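Programmed cell death 6-interacting protein (Homo sapiens, PDB 5WA1) takes part in endocytosis, multivesicular body biogenesis, membrane repair, cytokinesis and apoptosis, here represented by its Bro1 domain, which interacts with CHMP4 proteins of ESCRT-III. Local coordinates at residues L112-K117 against A135-E140; V144-A149 against G179-I184; K289-E294 against Y340-P345. All coordinates share one frame; numbering follows the deposited sequence.

Along the elongated, largely helical Bro1 domain the three contacts follow one another in series, each closing before the next opens. Contacts 1 and 2 are neighbours, their centres about 15 Å apart, and they share helix 137-157: its first turn packs against strand 114-117 of the two-stranded antiparallel sheet, and its next turns lie against helix 164-191. W116 bridges them by touching V144 and N147. Contact 3 stands apart, its centre about 49 Å from that of contact 2 and 63 Å from that of contact 1, on the other side of the chain's centre from contact 1. Contacts 1 and 2 are thus largely buried, while contact 3 is a surface contact far along the domain.

Contact 1 (L112-K117 against A135-E140); sequences LTFTWK and ASLGYE
E140 and W116 make the polar bond of this contact: the indole NE1 of W116 gives its hydrogen to OE1 of E140 at 2.9 Å, with an N-H...O angle of 150°. The oxygen lies at the edge of the indole, in its plane, and receives the donor nearly along its own C-O axis. The other carboxylate oxygen, OE2, turns to R71 in a salt bridge and to the hydroxyl of Y92 in a hydrogen bond, so both oxygens are engaged.

Stacking comes next. The E140 chain bends at chi2 (85°), which folds the carboxylate back over F114 with the two planes 28° apart. CB of E140 sits above the same ring, 3.8 Å from its centroid, as a CH-pi contact. W116 meets Y139 edge to face: the edge of the W116 five-membered ring points at the face of Y139, with centroids 5.3 Å apart; the Y139 hydroxyl runs on past CB of W116 to bond to the carbonyl of L132.

Apolar and backbone contacts complete the interface. CD1 of L137 reaches CZ of F114 at 4.0 Å, and the carbonyl O of F114 lies at the edge of the Y139 ring. Where the chain enters the helix, CA of A135 makes a C-H...O contact with O of L112 at 3.0 Å, and S136 caps the first turn through a weak bond from Y139 N to its OG.

A buried acid held between an indole N-H, a tyrosine hydroxyl and an arginine is probably kept ionised, joining strand 114-117 and helices 137-157, 56-75 and 83-97 through one carboxylate.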
loop_
_atom_site.group_PDB
_atom_site.type_symbol
_atom_site.label_atom_id
_atom_site.label_comp_id
_atom_site.label_asym_id
_atom_site.label_seq_id
_atom_site.Cartn_x
_atom_site.Cartn_y
_atom_site.Cartn_z
ATOM N N LEU A 112 12.310 26.295 12.729
ATOM C CA LEU A 112 11.144 25.826 11.993
ATOM C C LEU A 112 10.604 24.620 12.734
ATOM O O LEU A 112 11.320 23.630 12.881
ATOM C CB LEU A 112 11.505 25.443 10.556
ATOM C CG LEU A 112 11.137 26.387 9.413
ATOM C CD1 LEU A 112 11.561 25.774 8.090
ATOM C CD2 LEU A 112 9.649 26.672 9.419
ATOM N N THR A 113 9.360 24.694 13.204
ATOM C CA THR A 113 8.751 23.607 13.964
ATOM C C THR A 113 7.532 23.075 13.222
ATOM O O THR A 113 6.559 23.802 12.996
ATOM C CB THR A 113 8.361 24.057 15.373
ATOM O OG1 THR A 113 9.548 24.321 16.134
ATOM C CG2 THR A 113 7.558 22.968 16.068
ATOM N N PHE A 114 7.585 21.803 12.860
ATOM C CA PHE A 114 6.472 21.140 12.200
ATOM C C PHE A 114 5.706 20.327 13.231
ATOM O O PHE A 114 6.303 19.563 14.000
ATOM C CB PHE A 114 6.964 20.248 11.063
ATOM C CG PHE A 114 7.897 20.945 10.116
ATOM C CD1 PHE A 114 7.406 21.754 9.103
ATOM C CD2 PHE A 114 9.268 20.789 10.242
ATOM C CE1 PHE A 114 8.271 22.395 8.228
ATOM C CE2 PHE A 114 10.138 21.425 9.375
ATOM C CZ PHE A 114 9.640 22.228 8.367
ATOM N N THR A 115 4.392 20.520 13.264
ATOM C CA THR A 115 3.510 19.817 14.182
ATOM C C THR A 115 2.595 18.917 13.372
ATOM O O THR A 115 1.892 19.394 12.477
ATOM C CB THR A 115 2.694 20.800 15.019
ATOM O OG1 THR A 115 3.585 21.639 15.759
ATOM C CG2 THR A 115 1.790 20.052 15.984
ATOM N N TRP A 116 2.607 17.625 13.691
ATOM C CA TRP A 116 1.825 16.625 12.980
ATOM C C TRP A 116 1.052 15.783 13.981
ATOM O O TRP A 116 1.518 15.528 15.096
ATOM C CB TRP A 116 2.708 15.714 12.130
ATOM C CG TRP A 116 3.279 16.386 10.929
ATOM C CD1 TRP A 116 4.361 17.217 10.887
ATOM C CD2 TRP A 116 2.803 16.273 9.583
ATOM N NE1 TRP A 116 4.587 17.634 9.597
ATOM C CE2 TRP A 116 3.644 17.070 8.777
ATOM C CE3 TRP A 116 1.749 15.581 8.980
ATOM C CZ2 TRP A 116 3.464 17.189 7.399
ATOM C CZ3 TRP A 116 1.571 15.702 7.610
ATOM C CH2 TRP A 116 2.422 16.501 6.839
ATOM N N LYS A 117 -0.122 15.382 13.573
ATOM C CA LYS A 117 -0.983 14.584 14.381
ATOM C C LYS A 117 -0.902 13.110 13.962
ATOM O O LYS A 117 -0.599 12.804 12.836
ATOM C CB LYS A 117 -2.377 15.104 14.199
ATOM C CG LYS A 117 -3.358 14.635 15.223
ATOM C CD LYS A 117 -4.740 15.086 14.838
ATOM C CE LYS A 117 -5.763 14.403 15.711
ATOM N NZ LYS A 117 -7.068 14.326 15.014
ATOM N N ALA A 135 11.462 20.433 15.502
ATOM C CA ALA A 135 12.217 21.319 14.614
ATOM C C ALA A 135 13.197 20.476 13.795
ATOM O O ALA A 135 14.411 20.469 14.016
ATOM C CB ALA A 135 12.928 22.405 15.420
ATOM N N SER A 136 12.636 19.742 12.831
ATOM C CA SER A 136 13.424 18.797 12.047
ATOM C C SER A 136 12.857 18.661 10.642
ATOM O O SER A 136 11.668 18.370 10.471
ATOM C CB SER A 136 13.469 17.424 12.722
ATOM O OG SER A 136 14.293 16.526 11.996
ATOM N N LEU A 137 13.722 18.851 9.641
ATOM C CA LEU A 137 13.330 18.575 8.265
ATOM C C LEU A 137 13.079 17.087 8.053
ATOM O O LEU A 137 12.174 16.706 7.302
ATOM C CB LEU A 137 14.403 19.071 7.302
ATOM C CG LEU A 137 13.895 19.701 6.011
ATOM C CD1 LEU A 137 12.726 20.627 6.308
ATOM C CD2 LEU A 137 15.021 20.468 5.336
ATOM N N GLY A 138 13.875 16.232 8.704
ATOM C CA GLY A 138 13.665 14.798 8.584
ATOM C C GLY A 138 12.289 14.367 9.053
ATOM O O GLY A 138 11.682 13.458 8.480
ATOM N N TYR A 139 11.779 15.014 10.103
ATOM C CA TYR A 139 10.419 14.746 10.563
ATOM C C TYR A 139 9.399 15.158 9.510
ATOM O O TYR A 139 8.453 14.415 9.223
ATOM C CB TYR A 139 10.165 15.488 11.877
ATOM C CG TYR A 139 8.795 15.275 12.498
ATOM C CD1 TYR A 139 8.245 14.004 12.614
ATOM C CD2 TYR A 139 8.075 16.352 13.012
ATOM C CE1 TYR A 139 6.999 13.813 13.204
ATOM C CE2 TYR A 139 6.834 16.173 13.602
ATOM C CZ TYR A 139 6.299 14.904 13.694
ATOM O OH TYR A 139 5.065 14.739 14.288
ATOM N N GLU A 140 9.576 16.348 8.928
ATOM C CA GLU A 140 8.653 16.813 7.899
ATOM C C GLU A 140 8.669 15.883 6.694
ATOM O O GLU A 140 7.611 15.455 6.215
ATOM C CB GLU A 140 9.004 18.249 7.492
ATOM C CG GLU A 140 8.197 18.779 6.318
ATOM C CD GLU A 140 6.850 19.359 6.722
ATOM O OE1 GLU A 140 6.382 19.095 7.853
ATOM O OE2 GLU A 140 6.260 20.100 5.902
#

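Contact 2 (V144-A149 against G179-I184); sequences VLFNCA and GAFLHI
F181 lays its ring face over the methyl of A149, and its side chain is the one to follow outward. From CB, CG stands anti to the carbonyl carbon, beside the backbone N (chi1 -73°), which carries the ring toward helix 137-157. F181 CG is 4.1 Å from A149 CB, and the approach shortens along the ring until CZ is 3.5 Å from that methyl, which sits over the centre of the face in a CH-pi contact. CE1 serves both partners: it touches the A149 methyl and also projects onto the face of F146, offset toward its rim, in a T-shaped pair with planes at 68°.

L145 fills the next position. Its CD1 touches A180 CB at 3.7 Å, while CD2 lies against CG1 of I184 and meets ND1 at the edge of the H183 imidazole, a nitrogen buried against this methyl with no polar partner in the model. CD1 of I184 fits against CB of F146. Small residues meet where the backbones are nearest, A149 CB to A180 CB at 3.8 Å.

The axes of 144-149 and 179-184 approach to 8.8 Å, their N-to-C directions 158° apart: the nearly antiparallel pairing of successive helices found in an alpha-helical solenoid of the TPR-like kind, to which the Bro1 domain is related.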
loop_
_atom_site.group_PDB
_atom_site.type_symbol
_atom_site.label_atom_id
_atom_site.label_comp_id
_atom_site.label_asym_id
_atom_site.label_seq_id
_atom_site.Cartn_x
_atom_site.Cartn_y
_atom_site.Cartn_z
ATOM N N VAL A 144 5.410 13.843 5.370
ATOM C CA VAL A 144 4.967 14.104 4.005
ATOM C C VAL A 144 5.002 12.824 3.180
ATOM O O VAL A 144 4.065 12.530 2.428
ATOM C CB VAL A 144 5.813 15.228 3.377
ATOM C CG1 VAL A 144 5.637 15.258 1.870
ATOM C CG2 VAL A 144 5.404 16.545 3.969
ATOM N N LEU A 145 6.067 12.030 3.315
ATOM C CA LEU A 145 6.116 10.777 2.566
ATOM C C LEU A 145 5.025 9.817 3.025
ATOM O O LEU A 145 4.501 9.045 2.215
ATOM C CB LEU A 145 7.493 10.120 2.697
ATOM C CG LEU A 145 7.657 8.857 1.838
ATOM C CD1 LEU A 145 7.310 9.153 0.382
ATOM C CD2 LEU A 145 9.067 8.270 1.965
ATOM N N PHE A 146 4.670 9.855 4.312
ATOM C CA PHE A 146 3.539 9.074 4.802
ATOM C C PHE A 146 2.262 9.436 4.058
ATOM O O PHE A 146 1.489 8.557 3.663
ATOM C CB PHE A 146 3.358 9.306 6.306
ATOM C CG PHE A 146 2.309 8.419 6.941
ATOM C CD1 PHE A 146 0.965 8.770 6.907
ATOM C CD2 PHE A 146 2.676 7.243 7.577
ATOM C CE1 PHE A 146 0.005 7.953 7.481
ATOM C CE2 PHE A 146 1.723 6.422 8.169
ATOM C CZ PHE A 146 0.387 6.778 8.119
ATOM N N ASN A 147 2.012 10.733 3.881
ATOM C CA ASN A 147 0.787 11.156 3.212
ATOM C C ASN A 147 0.826 10.848 1.723
ATOM O O ASN A 147 -0.225 10.591 1.132
ATOM C CB ASN A 147 0.535 12.649 3.463
ATOM C CG ASN A 147 -0.059 12.909 4.840
ATOM O OD1 ASN A 147 -0.066 12.019 5.687
ATOM N ND2 ASN A 147 -0.560 14.120 5.067
ATOM N N CYS A 148 2.008 10.879 1.095
ATOM C CA CYS A 148 2.102 10.411 -0.287
ATOM C C CYS A 148 1.640 8.964 -0.381
ATOM O O CYS A 148 0.801 8.614 -1.222
ATOM C CB CYS A 148 3.533 10.526 -0.807
ATOM S SG CYS A 148 4.201 12.209 -0.904
ATOM N N ALA A 149 2.187 8.109 0.485
ATOM C CA ALA A 149 1.804 6.698 0.492
ATOM C C ALA A 149 0.324 6.528 0.813
ATOM O O ALA A 149 -0.379 5.751 0.154
ATOM C CB ALA A 149 2.668 5.940 1.501
ATOM N N GLY A 179 6.462 0.825 -1.141
ATOM C CA GLY A 179 7.846 1.262 -1.089
ATOM C C GLY A 179 8.038 2.514 -0.261
ATOM O O GLY A 179 9.094 2.703 0.358
ATOM N N ALA A 180 7.031 3.386 -0.227
ATOM C CA ALA A 180 7.166 4.614 0.548
ATOM C C ALA A 180 7.030 4.345 2.043
ATOM O O ALA A 180 7.792 4.900 2.838
ATOM C CB ALA A 180 6.138 5.651 0.089
ATOM N N PHE A 181 6.071 3.498 2.445
ATOM C CA PHE A 181 6.007 3.095 3.848
ATOM C C PHE A 181 7.288 2.388 4.259
ATOM O O PHE A 181 7.781 2.576 5.377
ATOM C CB PHE A 181 4.802 2.183 4.106
ATOM C CG PHE A 181 3.477 2.894 4.083
ATOM C CD1 PHE A 181 3.273 4.050 4.820
ATOM C CD2 PHE A 181 2.422 2.387 3.322
ATOM C CE1 PHE A 181 2.042 4.702 4.801
ATOM C CE2 PHE A 181 1.194 3.035 3.292
ATOM C CZ PHE A 181 0.996 4.187 4.036
ATOM N N LEU A 182 7.851 1.579 3.357
ATOM C CA LEU A 182 9.086 0.865 3.676
ATOM C C LEU A 182 10.264 1.822 3.790
ATOM O O LEU A 182 11.151 1.628 4.634
ATOM C CB LEU A 182 9.366 -0.196 2.619
ATOM C CG LEU A 182 10.564 -1.078 2.937
ATOM C CD1 LEU A 182 10.295 -1.858 4.214
ATOM C CD2 LEU A 182 10.848 -2.007 1.779
ATOM N N HIS A 183 10.307 2.852 2.941
ATOM C CA HIS A 183 11.354 3.863 3.078
ATOM C C HIS A 183 11.257 4.573 4.422
ATOM O O HIS A 183 12.279 4.856 5.057
ATOM C CB HIS A 183 11.276 4.872 1.932
ATOM C CG HIS A 183 12.475 5.764 1.840
ATOM N ND1 HIS A 183 12.431 7.105 2.159
ATOM C CD2 HIS A 183 13.749 5.508 1.465
ATOM C CE1 HIS A 183 13.628 7.635 1.986
ATOM N NE2 HIS A 183 14.447 6.687 1.566
ATOM N N ILE A 184 10.036 4.863 4.880
ATOM C CA ILE A 184 9.883 5.482 6.194
ATOM C C ILE A 184 10.389 4.542 7.279
ATOM O O ILE A 184 11.069 4.967 8.221
ATOM C CB ILE A 184 8.422 5.889 6.442
ATOM C CG1 ILE A 184 7.942 6.853 5.359
ATOM C CG2 ILE A 184 8.271 6.538 7.817
ATOM C CD1 ILE A 184 6.501 7.233 5.502
#

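Contact 3 (K289-E294 against Y340-P345); sequences KKFGEE and YHDRVP
F291 and Y340 lie face to face as an offset stack, their centroids 4.2 Å apart and their planes 21° from parallel. CE2 of F291 stands over the centre of the tyrosine ring, whereas CE2 of Y340 falls toward the rim of the phenylalanine. K289 CA lies over the rim of the opposite face of F291. D342 OD2 comes up obliquely to the same ring, 3.4 Å from CB of F291. The two rings come together beside the turn that follows helix 319-340.

The carboxylate of D342 approaches the start of helix 291-311. Its OD2 accepts from G292 N at 3.1 Å, through the lone pair anti to the second oxygen, with an N-H...O angle of 153°. A weak, more bent bond from F291 N reaches the same OD2 at 3.0 Å. Sitting at amides of the first turn, the charge would be expected to interact favourably with the positive end of the helix dipole.

G292 brings the backbones close: its CA makes a C-H...O contact with O of R343 at 3.4 Å, and CD of P345 rests 3.4 Å from the carbonyl O of G292. Beyond the segment, V344 and P345 continue onto A296 of the same helix.

K289, with positive phi, closes the C-terminal end of helix 262-287 in a Schellman motif and K290 is the N-cap of helix 291-311, so the arrangement is a tight helix-to-helix turn held by an aspartate from the segment leaving helix 319-340, within the region that interacts with CHMP4 proteins.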
loop_
_atom_site.group_PDB
_atom_site.type_symbol
_atom_site.label_atom_id
_atom_site.label_comp_id
_atom_site.label_asym_id
_atom_site.label_seq_id
_atom_site.Cartn_x
_atom_site.Cartn_y
_atom_site.Cartn_z
ATOM N N LYS A 289 -7.772 -34.648 -15.700
ATOM C CA LYS A 289 -8.555 -35.844 -15.369
ATOM C C LYS A 289 -8.188 -36.401 -13.996
ATOM O O LYS A 289 -8.351 -37.594 -13.731
ATOM C CB LYS A 289 -8.415 -36.925 -16.444
ATOM C CG LYS A 289 -8.688 -36.409 -17.845
ATOM C CD LYS A 289 -8.532 -37.502 -18.864
ATOM C CE LYS A 289 -8.594 -36.965 -20.278
ATOM N NZ LYS A 289 -8.526 -38.111 -21.220
ATOM N N LYS A 290 -7.689 -35.535 -13.114
ATOM C CA LYS A 290 -7.340 -35.916 -11.743
ATOM C C LYS A 290 -8.536 -35.573 -10.862
ATOM O O LYS A 290 -8.546 -34.600 -10.108
ATOM C CB LYS A 290 -6.068 -35.197 -11.291
ATOM C CG LYS A 290 -4.826 -35.603 -12.074
ATOM C CD LYS A 290 -3.678 -34.613 -11.873
ATOM C CE LYS A 290 -2.417 -35.147 -12.526
ATOM N NZ LYS A 290 -1.192 -34.517 -11.990
ATOM N N PHE A 291 -9.569 -36.405 -10.971
ATOM C CA PHE A 291 -10.867 -36.050 -10.409
ATOM C C PHE A 291 -10.877 -36.157 -8.894
ATOM O O PHE A 291 -11.574 -35.386 -8.227
ATOM C CB PHE A 291 -11.956 -36.948 -11.029
ATOM C CG PHE A 291 -12.158 -36.717 -12.509
ATOM C CD1 PHE A 291 -12.394 -35.448 -13.011
ATOM C CD2 PHE A 291 -12.094 -37.783 -13.399
ATOM C CE1 PHE A 291 -12.576 -35.244 -14.381
ATOM C CE2 PHE A 291 -12.278 -37.591 -14.764
ATOM C CZ PHE A 291 -12.521 -36.328 -15.259
ATOM N N GLY A 292 -10.150 -37.125 -8.327
ATOM C CA GLY A 292 -10.020 -37.171 -6.882
ATOM C C GLY A 292 -9.355 -35.917 -6.345
ATOM O O GLY A 292 -9.840 -35.295 -5.394
ATOM N N GLU A 293 -8.260 -35.502 -6.986
ATOM C CA GLU A 293 -7.572 -34.289 -6.554
ATOM C C GLU A 293 -8.462 -33.063 -6.704
ATOM O O GLU A 293 -8.462 -32.181 -5.837
ATOM C CB GLU A 293 -6.270 -34.099 -7.336
ATOM C CG GLU A 293 -5.640 -32.731 -7.057
ATOM C CD GLU A 293 -4.324 -32.485 -7.780
ATOM O OE1 GLU A 293 -3.763 -33.440 -8.362
ATOM O OE2 GLU A 293 -3.845 -31.322 -7.755
ATOM N N GLU A 294 -9.234 -32.986 -7.794
ATOM C CA GLU A 294 -10.138 -31.851 -7.965
ATOM C C GLU A 294 -11.090 -31.727 -6.781
ATOM O O GLU A 294 -11.306 -30.623 -6.264
ATOM C CB GLU A 294 -10.943 -31.977 -9.265
ATOM C CG GLU A 294 -11.856 -30.761 -9.460
ATOM C CD GLU A 294 -13.040 -30.974 -10.406
ATOM O OE1 GLU A 294 -13.249 -32.111 -10.895
ATOM O OE2 GLU A 294 -13.763 -29.970 -10.654
ATOM N N TYR A 340 -16.130 -42.412 -12.201
ATOM C CA TYR A 340 -14.680 -42.562 -12.236
ATOM C C TYR A 340 -14.151 -43.331 -11.036
ATOM O O TYR A 340 -13.208 -44.119 -11.180
ATOM C CB TYR A 340 -14.021 -41.187 -12.334
ATOM C CG TYR A 340 -14.648 -40.347 -13.416
ATOM C CD1 TYR A 340 -14.643 -40.774 -14.740
ATOM C CD2 TYR A 340 -15.274 -39.141 -13.110
ATOM C CE1 TYR A 340 -15.226 -40.014 -15.741
ATOM C CE2 TYR A 340 -15.858 -38.371 -14.095
ATOM C CZ TYR A 340 -15.835 -38.810 -15.410
ATOM O OH TYR A 340 -16.424 -38.041 -16.390
ATOM N N HIS A 341 -14.750 -43.129 -9.858
ATOM C CA HIS A 341 -14.317 -43.785 -8.620
ATOM C C HIS A 341 -12.851 -43.496 -8.294
ATOM O O HIS A 341 -12.126 -44.368 -7.807
ATOM C CB HIS A 341 -14.578 -45.289 -8.680
ATOM C CG HIS A 341 -16.017 -45.629 -8.881
ATOM N ND1 HIS A 341 -16.441 -46.594 -9.767
ATOM C CD2 HIS A 341 -17.136 -45.122 -8.313
ATOM C CE1 HIS A 341 -17.760 -46.673 -9.733
ATOM N NE2 HIS A 341 -18.205 -45.787 -8.861
ATOM N N ASP A 342 -12.407 -42.266 -8.574
ATOM C CA ASP A 342 -11.112 -41.808 -8.089
ATOM C C ASP A 342 -11.122 -41.752 -6.569
ATOM O O ASP A 342 -12.094 -41.298 -5.958
ATOM C CB ASP A 342 -10.793 -40.401 -8.615
ATOM C CG ASP A 342 -10.170 -40.396 -10.013
ATOM O OD1 ASP A 342 -10.163 -41.433 -10.686
ATOM O OD2 ASP A 342 -9.668 -39.328 -10.429
ATOM N N ARG A 343 -10.027 -42.185 -5.953
ATOM C CA ARG A 343 -9.849 -41.924 -4.532
ATOM C C ARG A 343 -9.611 -40.436 -4.319
ATOM O O ARG A 343 -8.868 -39.795 -5.067
ATOM C CB ARG A 343 -8.676 -42.718 -3.965
ATOM C CG ARG A 343 -8.569 -42.602 -2.455
ATOM C CD ARG A 343 -7.148 -42.809 -1.954
ATOM N NE ARG A 343 -6.780 -41.787 -0.975
ATOM C CZ ARG A 343 -6.988 -41.891 0.333
ATOM N NH1 ARG A 343 -7.561 -42.980 0.836
ATOM N NH2 ARG A 343 -6.620 -40.907 1.144
ATOM N N VAL A 344 -10.267 -39.876 -3.310
ATOM C CA VAL A 344 -10.087 -38.475 -2.944
ATOM C C VAL A 344 -8.920 -38.407 -1.964
ATOM O O VAL A 344 -9.037 -38.934 -0.848
ATOM C CB VAL A 344 -11.361 -37.872 -2.341
ATOM C CG1 VAL A 344 -11.110 -36.420 -1.924
ATOM C CG2 VAL A 344 -12.505 -37.960 -3.341
ATOM N N PRO A 345 -7.793 -37.806 -2.336
ATOM C CA PRO A 345 -6.638 -37.789 -1.431
ATOM C C PRO A 345 -6.841 -36.836 -0.263
ATOM O O PRO A 345 -7.570 -35.843 -0.359
ATOM C CB PRO A 345 -5.491 -37.314 -2.333
ATOM C CG PRO A 345 -6.174 -36.483 -3.379
ATOM C CD PRO A 345 -7.537 -37.087 -3.598
#